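Local coordinates for protein thioesterase superfamily (Jannaschia sp., PDB 2OAF) that probably hydrolyses acyl thioesters as a member of the HotDog-fold thioesterase superfamily, at residues V21-G26 with P40-E45; A49-Y54 with D139-L144; Y61-E64 with G70-F73. All coordinates share one frame; numbering follows the deposited sequence.

Interaction 1 (V21-G26 with P40-E45); sequences VRVTWG and PRFALE. With PO4 (phosphate ion), chain C.
Val21 and Phe42 mark the nearest approach of the two backbones, their CA atoms 6.8 Å apart, where the chain leaving strand 17-21 runs past helix 39-54. The CB of each points at the other segment, and the contact is made over a ring face. Val21 CG1 sits 4.0 Å from the centroid of the Phe42 ring and 27° off the ring normal, which qualifies it as a CH-pi contact; its nearest ring atom is Phe42 CD1, at 3.6 Å. With CG1 anti to the backbone N (chi1 173°), that methyl is laid over the ring while CG2 is left to meet a different partner. Val23 adds its own CG2, 4.1 Å from Phe42 CE2 and oblique to the ring. Helix 39-54 is the central helix that the curved antiparallel sheet of a HotDog fold wraps around, and Leu90 of strand 90-99 touches Val21, Val23 and Phe42 alike, so the contact belongs to the helix-sheet interior. One turn along the helix, Val21 CG2 lies 3.7 Å from Glu45 OE2, an oxygen that is hydrogen-bonded to His19 NE2. Shortened to an alanine, Val21 would probably leave the Phe42 face without its methyl cover and open a gap beside the Glu45 carboxylate. On another side of the helix, Arg41 turns to a phosphate, probably from the crystallisation liquor, where NE gives O4 a weak hydrogen bond of 3.3 Å at 143°; Arg41 and His38 of the fourth subunit bind the same ion.

Interaction 2 (A49-Y54 with D139-L144); sequences AWWSEY and DHLRAL
The backbone N of Tyr54, whose carbonyl oxygen meets Leu144, is tied to Trp50 O by a 3.0 Å helical hydrogen bond, a bond of the last turn of helix 39-54, the turn that meets helix 139-145. Here the backbones are closest, with the CA atoms of Tyr54 and Leu144 6.8 Å apart. Leu144 brings its branched end up to the Tyr54 carbonyl oxygen: CD1 is 3.6 Å from Tyr54 O and CD2 3.9 Å from the same atom, so the oxygen is met by both methyls. The leucine reaches it because its chain is extended beyond CB (chi2 -180°), carrying CD1 straight on from CA. The second touch is looser, Leu141 CD2 standing 4.4 Å from Trp51 CZ3 and oblique to the indole.

Within segment 49-54 the aromatic side chains lean on one another: the edge of Tyr54 meets a face of Trp50, with Tyr54 CD2 3.4 Å above the Trp50 ring plane, toward its rim, and Trp50 CZ3 in turn lies above one face of Trp51. Glu53 CG covers a face of the tyrosine. Phe106 meets both tryptophans from the sheet, and Leu63 of helix 59-65 touches both Trp51 and Leu141, so the contact joins the far end of the central HotDog helix to the C-terminal helix. A triethylene glycol, probably from the crystallisation liquor, lies about 3 Å from the Tyr54 side chain.

The leucines bring only carbon, one touch against a carbonyl oxygen and one against an indole, so van der Waals fit rather than a directional bond joins the two segments.

Interaction 3 (Y61-E64 with G70-F73); sequences YHLE and GTPF. With PO4 (phosphate ion), chain D.
Leu63 and Thr71 carry the apolar part of the contact, where the chain turns from helix 59-65 into strand 69-80 of the HotDog sheet. The methyl Leu63 CD2 meets Thr71 CG2 at 3.9 Å, the two side chains crossing at about a right angle. With CG anti to the backbone N (chi1 -161°) and CB directed at segment 70-73, Leu63 CD2 is carried to the threonine methyl.

Polar groups work at closer range. The CA atoms of Glu64 and Gly70 are 4.9 Å apart, and the bent glutamate chain sets OE1 3.3 Å from Gly70 CA, an approach that the missing CB allows: one built there would lie 2.9 Å from OE1. A single water joins the same carboxylate oxygen to the backbone of segment 70-73, donating to Glu64 OE1 (3.1 Å) and accepting from Thr71 N (3.2 Å). The glutamate is therefore linked to that backbone through solvent.

The third kind of interaction is anion binding, and it involves segment 70-73 alone. A phosphate, probably from the crystallisation liquor, is also held by Thr36 OG1 of the fourth subunit; its O3 takes a hydrogen bond from Phe73 N, 3.2 Å long with an angle of 158° at the hydrogen, and lies near the plane of the Phe73 ring at its edge.

How the interactions relate
Interactions 1 and 2 both use helix 39-54, at successive segments of it, with centres 22 Å apart on opposite sides of the chain's centre. Along the chain interaction 1 closes before the other two open, and interaction 3 is nested inside the long loop that interaction 2 closes. Interactions 2 and 3 are neighbours, 11 Å between centres, and meet directly through Trp51 CE3 and Leu63 CD2 at 3.8 Å. Interaction 3, with centres about 20 Å apart, touches interaction 1 through Leu44 and Phe73. Helix 39-54 thus carries a segment of interactions 1 and 2 and packs on interaction 3 through Leu44 and Trp51, while interactions 1 and 3 also touch the second subunit and extend into the assembly.

Interaction 1 (V21-G26 with P40-E45)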
loop_
_atom_site.group_PDB
_atom_site.type_symbol
_atom_site.label_atom_id
_atom_site.label_comp_id
_atom_site.label_asym_id
_atom_site.label_seq_id
_atom_site.Cartn_x
_atom_site.Cartn_y
_atom_site.Cartn_z
ATOM N N VAL B 21 -4.172 13.643 -8.375
ATOM C CA VAL B 21 -3.386 12.618 -7.723
ATOM C C VAL B 21 -1.974 12.684 -8.336
ATOM O O VAL B 21 -1.819 12.674 -9.552
ATOM C CB VAL B 21 -4.036 11.223 -7.902
ATOM C CG1 VAL B 21 -3.131 10.123 -7.366
ATOM C CG2 VAL B 21 -5.412 11.168 -7.212
ATOM N N ARG B 22 -0.966 12.805 -7.482
ATOM C CA ARG B 22 0.416 12.761 -7.877
ATOM C C ARG B 22 0.845 11.284 -7.942
ATOM O O ARG B 22 0.818 10.566 -6.935
ATOM C CB ARG B 22 1.288 13.527 -6.847
ATOM C CG ARG B 22 2.764 13.809 -7.313
ATOM C CD ARG B 22 3.655 14.539 -6.200
ATOM N NE ARG B 22 3.969 13.674 -5.046
ATOM N N VAL B 23 1.235 10.818 -9.119
ATOM C CA VAL B 23 1.728 9.447 -9.259
ATOM C C VAL B 23 3.232 9.510 -9.217
ATOM O O VAL B 23 3.802 10.374 -9.843
ATOM C CB VAL B 23 1.266 8.870 -10.611
ATOM C CG1 VAL B 23 1.835 7.471 -10.833
ATOM C CG2 VAL B 23 -0.289 8.891 -10.661
ATOM N N THR B 24 3.885 8.584 -8.526
ATOM C CA THR B 24 5.330 8.649 -8.412
ATOM C C THR B 24 5.980 7.295 -8.605
ATOM O O THR B 24 5.315 6.267 -8.738
ATOM C CB THR B 24 5.781 9.219 -7.044
ATOM O OG1 THR B 24 5.505 8.271 -6.018
ATOM C CG2 THR B 24 5.093 10.576 -6.720
ATOM N N TRP B 25 7.297 7.329 -8.660
ATOM C CA TRP B 25 8.133 6.160 -8.781
ATOM C C TRP B 25 7.616 4.965 -7.977
ATOM O O TRP B 25 7.553 3.844 -8.458
ATOM C CB TRP B 25 9.532 6.560 -8.325
ATOM C CG TRP B 25 10.470 5.467 -8.060
ATOM C CD1 TRP B 25 10.719 4.871 -6.847
ATOM C CD2 TRP B 25 11.344 4.843 -8.997
ATOM N NE1 TRP B 25 11.681 3.901 -6.991
ATOM C CE2 TRP B 25 12.081 3.865 -8.297
ATOM C CE3 TRP B 25 11.589 5.019 -10.360
ATOM C CZ2 TRP B 25 13.032 3.071 -8.918
ATOM C CZ3 TRP B 25 12.531 4.236 -10.964
ATOM C CH2 TRP B 25 13.240 3.264 -10.246
ATOM N N GLY B 26 7.273 5.224 -6.728
ATOM C CA GLY B 26 6.883 4.173 -5.798
ATOM C C GLY B 26 5.553 3.502 -6.105
ATOM O O GLY B 26 5.258 2.389 -5.628
ATOM N N PRO B 40 -7.035 1.439 -7.835
ATOM C CA PRO B 40 -8.263 1.601 -7.017
ATOM C C PRO B 40 -8.060 2.589 -5.866
ATOM O O PRO B 40 -8.957 3.336 -5.516
ATOM C CB PRO B 40 -8.493 0.190 -6.479
ATOM C CG PRO B 40 -7.863 -0.731 -7.555
ATOM C CD PRO B 40 -6.611 0.026 -7.927
ATOM N N ARG B 41 -6.896 2.552 -5.254
ATOM C CA ARG B 41 -6.572 3.489 -4.187
ATOM C C ARG B 41 -6.695 4.936 -4.639
ATOM O O ARG B 41 -7.205 5.788 -3.900
ATOM C CB ARG B 41 -5.147 3.277 -3.687
ATOM C CG ARG B 41 -4.729 4.356 -2.677
ATOM C CD ARG B 41 -3.630 3.952 -1.685
ATOM N NE ARG B 41 -2.392 3.571 -2.346
ATOM C CZ ARG B 41 -1.519 4.420 -2.860
ATOM N NH1 ARG B 41 -1.735 5.725 -2.809
ATOM N NH2 ARG B 41 -0.425 3.950 -3.447
ATOM N N PHE B 42 -6.170 5.229 -5.831
ATOM C CA PHE B 42 -6.259 6.585 -6.379
ATOM C C PHE B 42 -7.714 6.968 -6.607
ATOM O O PHE B 42 -8.120 8.086 -6.307
ATOM C CB PHE B 42 -5.544 6.726 -7.728
ATOM C CG PHE B 42 -4.072 6.407 -7.709
ATOM C CD1 PHE B 42 -3.289 6.623 -6.580
ATOM C CD2 PHE B 42 -3.458 5.962 -8.862
ATOM C CE1 PHE B 42 -1.933 6.354 -6.598
ATOM C CE2 PHE B 42 -2.100 5.705 -8.884
ATOM C CZ PHE B 42 -1.341 5.897 -7.744
ATOM N N ALA B 43 -8.503 6.057 -7.160
ATOM C CA ALA B 43 -9.921 6.360 -7.416
ATOM C C ALA B 43 -10.703 6.620 -6.117
ATOM O O ALA B 43 -11.538 7.530 -6.039
ATOM C CB ALA B 43 -10.578 5.252 -8.251
ATOM N N LEU B 44 -10.402 5.840 -5.095
ATOM C CA LEU B 44 -11.037 5.997 -3.794
ATOM C C LEU B 44 -10.652 7.313 -3.129
ATOM O O LEU B 44 -11.490 7.986 -2.515
ATOM C CB LEU B 44 -10.740 4.789 -2.908
ATOM C CG LEU B 44 -11.754 3.625 -2.931
ATOM C CD1 LEU B 44 -12.173 3.279 -4.337
ATOM C CD2 LEU B 44 -11.177 2.375 -2.214
ATOM N N GLU B 45 -9.390 7.690 -3.258
ATOM C CA GLU B 45 -8.913 8.985 -2.779
ATOM C C GLU B 45 -9.707 10.155 -3.409
ATOM O O GLU B 45 -10.028 11.142 -2.749
ATOM C CB GLU B 45 -7.423 9.085 -3.054
ATOM C CG GLU B 45 -6.744 10.391 -2.621
ATOM C CD GLU B 45 -5.328 10.546 -3.214
ATOM O OE1 GLU B 45 -4.612 9.491 -3.305
ATOM O OE2 GLU B 45 -4.975 11.705 -3.589
HETATM P P PO4 C . -2.436 -0.428 -2.008
HETATM O O1 PO4 C . -2.973 -1.588 -1.219
HETATM O O2 PO4 C . -1.516 -0.922 -3.089
HETATM O O3 PO4 C . -3.594 0.270 -2.680
HETATM O O4 PO4 C . -1.756 0.548 -1.065
#

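Interaction 2 (A49-Y54 with D139-L144)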
loop_
_atom_site.group_PDB
_atom_site.type_symbol
_atom_site.label_atom_id
_atom_site.label_comp_id
_atom_site.label_asym_id
_atom_site.label_seq_id
_atom_site.Cartn_x
_atom_site.Cartn_y
_atom_site.Cartn_z
ATOM N N ALA B 49 -12.099 12.807 -1.620
ATOM C CA ALA B 49 -11.968 14.246 -1.883
ATOM C C ALA B 49 -13.299 14.886 -2.306
ATOM O O ALA B 49 -13.543 16.065 -2.052
ATOM C CB ALA B 49 -10.842 14.538 -2.952
ATOM N N TRP B 50 -14.144 14.111 -2.977
ATOM C CA TRP B 50 -15.487 14.596 -3.365
ATOM C C TRP B 50 -16.279 14.890 -2.097
ATOM O O TRP B 50 -16.878 15.930 -1.953
ATOM C CB TRP B 50 -16.218 13.583 -4.263
ATOM C CG TRP B 50 -17.508 14.067 -4.817
ATOM C CD1 TRP B 50 -17.723 14.606 -6.065
ATOM C CD2 TRP B 50 -18.791 14.056 -4.157
ATOM N NE1 TRP B 50 -19.070 14.935 -6.211
ATOM C CE2 TRP B 50 -19.733 14.622 -5.053
ATOM C CE3 TRP B 50 -19.230 13.631 -2.911
ATOM C CZ2 TRP B 50 -21.047 14.773 -4.724
ATOM C CZ3 TRP B 50 -20.588 13.778 -2.584
ATOM C CH2 TRP B 50 -21.458 14.339 -3.473
ATOM N N TRP B 51 -16.250 13.962 -1.159
ATOM C CA TRP B 51 -16.925 14.174 0.118
ATOM C C TRP B 51 -16.382 15.384 0.854
ATOM O O TRP B 51 -17.135 16.123 1.445
ATOM C CB TRP B 51 -16.818 12.925 1.005
ATOM C CG TRP B 51 -17.667 11.819 0.560
ATOM C CD1 TRP B 51 -17.267 10.687 -0.047
ATOM C CD2 TRP B 51 -19.084 11.729 0.696
ATOM N NE1 TRP B 51 -18.332 9.873 -0.294
ATOM C CE2 TRP B 51 -19.472 10.492 0.141
ATOM C CE3 TRP B 51 -20.059 12.572 1.226
ATOM C CZ2 TRP B 51 -20.802 10.061 0.104
ATOM C CZ3 TRP B 51 -21.404 12.141 1.186
ATOM C CH2 TRP B 51 -21.750 10.890 0.622
ATOM N N SER B 52 -15.071 15.567 0.860
ATOM C CA SER B 52 -14.492 16.761 1.483
ATOM C C SER B 52 -15.023 18.037 0.843
ATOM O O SER B 52 -15.314 18.990 1.518
ATOM C CB SER B 52 -12.971 16.756 1.371
ATOM O OG SER B 52 -12.440 15.799 2.244
ATOM N N GLU B 53 -15.127 18.034 -0.476
ATOM C CA GLU B 53 -15.542 19.208 -1.204
ATOM C C GLU B 53 -17.009 19.565 -0.930
ATOM O O GLU B 53 -17.336 20.731 -0.732
ATOM C CB GLU B 53 -15.332 18.958 -2.709
ATOM C CG GLU B 53 -15.694 20.113 -3.606
ATOM C CD GLU B 53 -14.811 21.331 -3.407
ATOM O OE1 GLU B 53 -13.655 21.179 -2.931
ATOM O OE2 GLU B 53 -15.298 22.441 -3.742
ATOM N N TYR B 54 -17.891 18.569 -0.949
ATOM C CA TYR B 54 -19.342 18.834 -0.893
ATOM C C TYR B 54 -20.004 18.567 0.447
ATOM O O TYR B 54 -21.073 19.107 0.706
ATOM C CB TYR B 54 -20.050 18.087 -2.030
ATOM C CG TYR B 54 -19.548 18.580 -3.385
ATOM C CD1 TYR B 54 -19.834 19.863 -3.804
ATOM C CD2 TYR B 54 -18.732 17.795 -4.195
ATOM C CE1 TYR B 54 -19.384 20.337 -5.009
ATOM C CE2 TYR B 54 -18.253 18.270 -5.412
ATOM C CZ TYR B 54 -18.588 19.545 -5.814
ATOM O OH TYR B 54 -18.151 20.066 -7.019
ATOM N N ASP B 139 -31.490 11.860 4.425
ATOM C CA ASP B 139 -32.034 12.968 3.672
ATOM C C ASP B 139 -31.048 14.110 3.535
ATOM O O ASP B 139 -31.001 14.738 2.485
ATOM C CB ASP B 139 -33.331 13.527 4.319
ATOM C CG ASP B 139 -34.504 12.543 4.272
ATOM O OD1 ASP B 139 -34.468 11.561 3.494
ATOM O OD2 ASP B 139 -35.476 12.769 5.033
ATOM N N HIS B 140 -30.299 14.428 4.586
ATOM C CA HIS B 140 -29.373 15.581 4.491
ATOM C C HIS B 140 -28.251 15.307 3.499
ATOM O O HIS B 140 -27.825 16.212 2.805
ATOM C CB HIS B 140 -28.789 16.041 5.845
ATOM C CG HIS B 140 -27.848 15.058 6.485
ATOM N ND1 HIS B 140 -28.284 13.924 7.139
ATOM C CD2 HIS B 140 -26.496 15.063 6.606
ATOM C CE1 HIS B 140 -27.242 13.264 7.615
ATOM N NE2 HIS B 140 -26.147 13.936 7.312
ATOM N N LEU B 141 -27.786 14.068 3.416
ATOM C CA LEU B 141 -26.793 13.729 2.407
ATOM C C LEU B 141 -27.416 13.730 1.004
ATOM O O LEU B 141 -26.825 14.237 0.057
ATOM C CB LEU B 141 -26.091 12.398 2.753
ATOM C CG LEU B 141 -25.264 12.497 4.049
ATOM C CD1 LEU B 141 -24.502 11.225 4.291
ATOM C CD2 LEU B 141 -24.282 13.731 4.098
ATOM N N ARG B 142 -28.627 13.206 0.872
ATOM C CA ARG B 142 -29.312 13.241 -0.395
ATOM C C ARG B 142 -29.358 14.662 -0.949
ATOM O O ARG B 142 -29.192 14.882 -2.144
ATOM C CB ARG B 142 -30.722 12.711 -0.202
ATOM C CG ARG B 142 -31.544 12.717 -1.476
ATOM C CD ARG B 142 -32.845 12.032 -1.250
ATOM N NE ARG B 142 -32.700 10.607 -0.976
ATOM C CZ ARG B 142 -32.599 9.672 -1.916
ATOM N NH1 ARG B 142 -32.579 9.984 -3.211
ATOM N NH2 ARG B 142 -32.493 8.405 -1.548
ATOM N N ALA B 143 -29.637 15.623 -0.079
ATOM C CA ALA B 143 -29.754 17.027 -0.487
ATOM C C ALA B 143 -28.433 17.573 -1.026
ATOM O O ALA B 143 -28.432 18.373 -1.962
ATOM C CB ALA B 143 -30.254 17.882 0.670
ATOM N N LEU B 144 -27.311 17.111 -0.468
ATOM C CA LEU B 144 -25.981 17.501 -0.949
ATOM C C LEU B 144 -25.590 16.806 -2.240
ATOM O O LEU B 144 -24.854 17.386 -3.052
ATOM C CB LEU B 144 -24.881 17.122 0.060
ATOM C CG LEU B 144 -24.918 17.785 1.425
ATOM C CD1 LEU B 144 -23.728 17.251 2.229
ATOM C CD2 LEU B 144 -24.919 19.328 1.319
#

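Interaction 3 (Y61-E64 with G70-F73)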
loop_
_atom_site.group_PDB
_atom_site.type_symbol
_atom_site.label_atom_id
_atom_site.label_comp_id
_atom_site.label_asym_id
_atom_site.label_seq_id
_atom_site.Cartn_x
_atom_site.Cartn_y
_atom_site.Cartn_z
ATOM N N TYR B 61 -13.375 10.246 6.840
ATOM C CA TYR B 61 -12.993 10.274 8.270
ATOM C C TYR B 61 -13.960 11.160 9.038
ATOM O O TYR B 61 -14.505 10.748 10.054
ATOM C CB TYR B 61 -11.543 10.774 8.407
ATOM C CG TYR B 61 -10.862 10.673 9.773
ATOM C CD1 TYR B 61 -10.179 9.533 10.138
ATOM C CD2 TYR B 61 -10.861 11.754 10.671
ATOM C CE1 TYR B 61 -9.509 9.453 11.344
ATOM C CE2 TYR B 61 -10.189 11.675 11.903
ATOM C CZ TYR B 61 -9.538 10.520 12.228
ATOM O OH TYR B 61 -8.859 10.412 13.411
ATOM N N HIS B 62 -14.173 12.369 8.523
ATOM C CA HIS B 62 -15.169 13.305 9.057
ATOM C C HIS B 62 -16.584 12.711 8.977
ATOM O O HIS B 62 -17.291 12.677 9.976
ATOM C CB HIS B 62 -15.056 14.622 8.279
ATOM C CG HIS B 62 -16.142 15.610 8.566
ATOM N ND1 HIS B 62 -16.412 16.071 9.837
ATOM C CD2 HIS B 62 -17.014 16.242 7.739
ATOM C CE1 HIS B 62 -17.423 16.925 9.783
ATOM N NE2 HIS B 62 -17.799 17.053 8.519
ATOM N N LEU B 63 -16.975 12.208 7.799
ATOM C CA LEU B 63 -18.305 11.596 7.605
ATOM C C LEU B 63 -18.621 10.506 8.626
ATOM O O LEU B 63 -19.682 10.505 9.269
ATOM C CB LEU B 63 -18.396 11.011 6.190
ATOM C CG LEU B 63 -19.768 10.716 5.594
ATOM C CD1 LEU B 63 -20.706 11.944 5.623
ATOM C CD2 LEU B 63 -19.605 10.178 4.175
ATOM N N GLU B 64 -17.694 9.571 8.775
ATOM C CA GLU B 64 -17.893 8.452 9.665
ATOM C C GLU B 64 -17.737 8.822 11.157
ATOM O O GLU B 64 -18.583 8.476 11.986
ATOM C CB GLU B 64 -16.960 7.294 9.252
ATOM C CG GLU B 64 -16.972 6.129 10.238
ATOM C CD GLU B 64 -17.200 4.766 9.608
ATOM O OE1 GLU B 64 -17.377 4.669 8.363
ATOM O OE2 GLU B 64 -17.197 3.790 10.409
ATOM N N GLY B 70 -21.346 5.889 7.736
ATOM C CA GLY B 70 -20.371 5.133 6.987
ATOM C C GLY B 70 -20.884 4.886 5.593
ATOM O O GLY B 70 -22.099 4.902 5.356
ATOM N N THR B 71 -19.968 4.697 4.654
ATOM C CA THR B 71 -20.346 4.396 3.271
ATOM C C THR B 71 -19.471 3.248 2.766
ATOM O O THR B 71 -18.700 3.411 1.852
ATOM C CB THR B 71 -20.305 5.629 2.322
ATOM O OG1 THR B 71 -18.957 6.046 2.066
ATOM C CG2 THR B 71 -21.094 6.783 2.870
ATOM N N PRO B 72 -19.628 2.062 3.362
ATOM C CA PRO B 72 -18.826 0.914 2.916
ATOM C C PRO B 72 -19.100 0.526 1.449
ATOM O O PRO B 72 -20.215 0.669 0.968
ATOM C CB PRO B 72 -19.236 -0.205 3.893
ATOM C CG PRO B 72 -20.570 0.211 4.418
ATOM C CD PRO B 72 -20.560 1.705 4.453
ATOM N N PHE B 73 -18.078 0.027 0.765
ATOM C CA PHE B 73 -18.229 -0.391 -0.627
ATOM C C PHE B 73 -18.859 -1.750 -0.769
ATOM O O PHE B 73 -18.580 -2.674 -0.001
ATOM C CB PHE B 73 -16.883 -0.386 -1.343
ATOM C CG PHE B 73 -16.385 0.988 -1.599
ATOM C CD1 PHE B 73 -15.704 1.684 -0.614
ATOM C CD2 PHE B 73 -16.653 1.618 -2.804
ATOM C CE1 PHE B 73 -15.272 2.977 -0.819
ATOM C CE2 PHE B 73 -16.211 2.919 -3.018
ATOM C CZ PHE B 73 -15.510 3.593 -2.013
HETATM P P PO4 D . -14.412 -0.513 3.558
HETATM O O1 PO4 D . -13.980 -1.946 3.690
HETATM O O2 PO4 D . -13.354 0.222 2.754
HETATM O O3 PO4 D . -15.747 -0.499 2.818
HETATM O O4 PO4 D . -14.583 0.137 4.930
HETATM O O HOH W 1 -16.937 5.234 5.392
#